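Local coordinates for RedY-like protein (PDB 2JDJ) that probably takes part in the biosynthesis of the red pigment prodigiosin, as a RedY-like member of the dimeric alpha/beta barrel clan, at residues F11-A16 with P52-E57. Residues are numbered along the deposited sequence; the frame is centred on the assembly and turned at random.
Sequences FDVAQA and PYHYVE. With IPA (isopropyl alcohol), chain E.
At a classic beta bulge opening strand 55-61, His54 and Tyr55, both facing Ile8 of strand 2-10, reach the turn that leads from that same strand into helix 16-30. Val13 CG1 sits over one face of the His54 imidazole, 3.3 Å from CE1 and 3.6 Å from ND1, so the methyl is centred on CE1, the carbon between the two ring nitrogens, and leans slightly toward ND1. The two side chains meet at about a right angle. Val13 reaches the ring with CG1 because this branch stands beside its backbone N, opposite the carbonyl carbon (chi1 -69°). The hydrogen bond of ND1 to Ser46 O fixes the rotation of the imidazole. One residue on, Tyr55 brings its phenol end to the first turn of the helix, where OH lies 3.6 Å from Ala16 CB. That hydroxyl is hydrogen-bonded to Glu20 on the same helix, while Phe19 meets the ring at an oblique tilt. No hydrogen bond joins the two segments; the contact is van der Waals packing in the ferredoxin-like fold of the dimeric alpha/beta barrel clan, where it joins the start of the first helix to a central strand of the antiparallel sheet. The 3-10 turn is held by its own backbone, with Gln15 N to Asp12 O at 2.9 Å and Ala16 N to Val13 O at 3.0 Å, and Gln15 takes the N-cap position. Isopropyl alcohol, probably from the crystallisation liquor, donates from O2 to Val13 O (2.9 Å), giving this carbonyl a second hydrogen bond.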
loop_
_atom_site.group_PDB
_atom_site.type_symbol
_atom_site.label_atom_id
_atom_site.label_comp_id
_atom_site.label_asym_id
_atom_site.label_seq_id
_atom_site.Cartn_x
_atom_site.Cartn_y
_atom_site.Cartn_z
ATOM N N PHE A 11 6.529 6.168 -18.984
ATOM C CA PHE A 11 7.446 6.120 -20.110
ATOM C C PHE A 11 8.149 7.473 -20.254
ATOM O O PHE A 11 9.291 7.568 -20.695
ATOM C CB PHE A 11 6.697 5.769 -21.401
ATOM C CG PHE A 11 6.024 4.417 -21.366
ATOM C CD1 PHE A 11 6.740 3.277 -21.034
ATOM C CD2 PHE A 11 4.683 4.290 -21.681
ATOM C CE1 PHE A 11 6.123 2.045 -21.011
ATOM C CE2 PHE A 11 4.058 3.057 -21.660
ATOM C CZ PHE A 11 4.778 1.940 -21.325
ATOM N N ASP A 12 7.463 8.532 -19.857
ATOM C CA ASP A 12 8.021 9.849 -20.029
ATOM C C ASP A 12 7.500 10.761 -18.940
ATOM O O ASP A 12 6.299 11.028 -18.907
ATOM C CB ASP A 12 7.570 10.347 -21.398
ATOM C CG ASP A 12 7.846 11.790 -21.604
ATOM O OD1 ASP A 12 8.880 12.303 -21.096
ATOM O OD2 ASP A 12 7.005 12.408 -22.291
ATOM N N VAL A 13 8.387 11.240 -18.059
ATOM C CA VAL A 13 7.942 12.038 -16.910
ATOM C C VAL A 13 7.365 13.379 -17.333
ATOM O O VAL A 13 6.624 13.979 -16.574
ATOM C CB VAL A 13 9.035 12.293 -15.798
ATOM C CG1 VAL A 13 9.372 11.020 -15.079
ATOM C CG2 VAL A 13 10.291 12.965 -16.355
ATOM N N ALA A 14 7.681 13.840 -18.541
ATOM C CA ALA A 14 6.987 15.036 -19.082
ATOM C C ALA A 14 5.468 14.865 -19.056
ATOM O O ALA A 14 4.726 15.839 -18.881
ATOM C CB ALA A 14 7.485 15.391 -20.489
ATOM N N GLN A 15 4.996 13.624 -19.165
ATOM C CA GLN A 15 3.545 13.337 -19.143
ATOM C C GLN A 15 2.892 13.240 -17.778
ATOM O O GLN A 15 1.724 12.845 -17.688
ATOM C CB GLN A 15 3.251 12.031 -19.868
ATOM C CG GLN A 15 2.855 12.241 -21.297
ATOM C CD GLN A 15 2.519 10.958 -22.003
ATOM O OE1 GLN A 15 3.133 9.903 -21.759
ATOM N NE2 GLN A 15 1.542 11.033 -22.894
ATOM N N ALA A 16 3.622 13.577 -16.719
ATOM C CA ALA A 16 3.097 13.397 -15.365
ATOM C C ALA A 16 1.747 14.066 -15.211
ATOM O O ALA A 16 0.836 13.511 -14.592
ATOM C CB ALA A 16 4.069 13.930 -14.320
ATOM N N PRO A 52 13.355 3.918 -11.364
ATOM C CA PRO A 52 12.759 2.619 -11.649
ATOM C C PRO A 52 11.224 2.618 -11.551
ATOM O O PRO A 52 10.580 1.766 -12.150
ATOM C CB PRO A 52 13.383 1.711 -10.583
ATOM C CG PRO A 52 13.797 2.659 -9.492
ATOM C CD PRO A 52 14.271 3.861 -10.210
ATOM N N TYR A 53 10.661 3.553 -10.788
ATOM C CA TYR A 53 9.210 3.762 -10.748
ATOM C C TYR A 53 8.907 5.158 -10.243
ATOM O O TYR A 53 9.707 5.718 -9.489
ATOM C CB TYR A 53 8.489 2.720 -9.890
ATOM C CG TYR A 53 8.815 2.782 -8.409
ATOM C CD1 TYR A 53 7.988 3.474 -7.509
ATOM C CD2 TYR A 53 9.944 2.157 -7.917
ATOM C CE1 TYR A 53 8.306 3.520 -6.127
ATOM C CE2 TYR A 53 10.268 2.206 -6.566
ATOM C CZ TYR A 53 9.449 2.882 -5.680
ATOM O OH TYR A 53 9.800 2.901 -4.336
ATOM N N HIS A 54 7.770 5.716 -10.672
ATOM C CA HIS A 54 7.369 7.092 -10.315
ATOM C C HIS A 54 6.201 7.134 -9.355
ATOM O O HIS A 54 6.077 8.069 -8.547
ATOM C CB HIS A 54 7.046 7.891 -11.592
ATOM C CG HIS A 54 8.142 7.811 -12.598
ATOM N ND1 HIS A 54 9.300 8.551 -12.488
ATOM C CD2 HIS A 54 8.308 7.004 -13.669
ATOM C CE1 HIS A 54 10.123 8.220 -13.464
ATOM N NE2 HIS A 54 9.539 7.290 -14.199
ATOM N N TYR A 55 5.355 6.108 -9.437
ATOM C CA TYR A 55 4.101 6.083 -8.679
ATOM C C TYR A 55 3.918 4.748 -8.029
ATOM O O TYR A 55 4.498 3.755 -8.456
ATOM C CB TYR A 55 2.878 6.413 -9.568
ATOM C CG TYR A 55 2.910 7.832 -10.100
ATOM C CD1 TYR A 55 2.342 8.891 -9.378
ATOM C CD2 TYR A 55 3.532 8.117 -11.311
ATOM C CE1 TYR A 55 2.392 10.201 -9.870
ATOM C CE2 TYR A 55 3.603 9.436 -11.817
ATOM C CZ TYR A 55 3.039 10.458 -11.091
ATOM O OH TYR A 55 3.106 11.729 -11.605
ATOM N N VAL A 56 3.117 4.745 -6.965
ATOM C CA VAL A 56 2.704 3.521 -6.335
ATOM C C VAL A 56 1.184 3.562 -6.228
ATOM O O VAL A 56 0.627 4.583 -5.814
ATOM C CB VAL A 56 3.272 3.401 -4.891
ATOM C CG1 VAL A 56 2.803 2.094 -4.291
ATOM C CG2 VAL A 56 4.797 3.467 -4.891
ATOM N N GLU A 57 0.514 2.475 -6.589
ATOM C CA GLU A 57 -0.920 2.402 -6.329
ATOM C C GLU A 57 -1.211 1.289 -5.325
ATOM O O GLU A 57 -0.531 0.261 -5.324
ATOM C CB GLU A 57 -1.724 2.260 -7.624
ATOM C CG GLU A 57 -1.736 0.877 -8.262
ATOM C CD GLU A 57 -2.377 0.857 -9.665
ATOM O OE1 GLU A 57 -2.974 1.864 -10.113
ATOM O OE2 GLU A 57 -2.274 -0.188 -10.333
HETATM C C1 IPA E . 7.127 17.479 -13.323
HETATM C C2 IPA E . 7.524 16.596 -14.502
HETATM C C3 IPA E . 8.821 17.088 -15.136
HETATM O O2 IPA E . 6.488 16.631 -15.450
#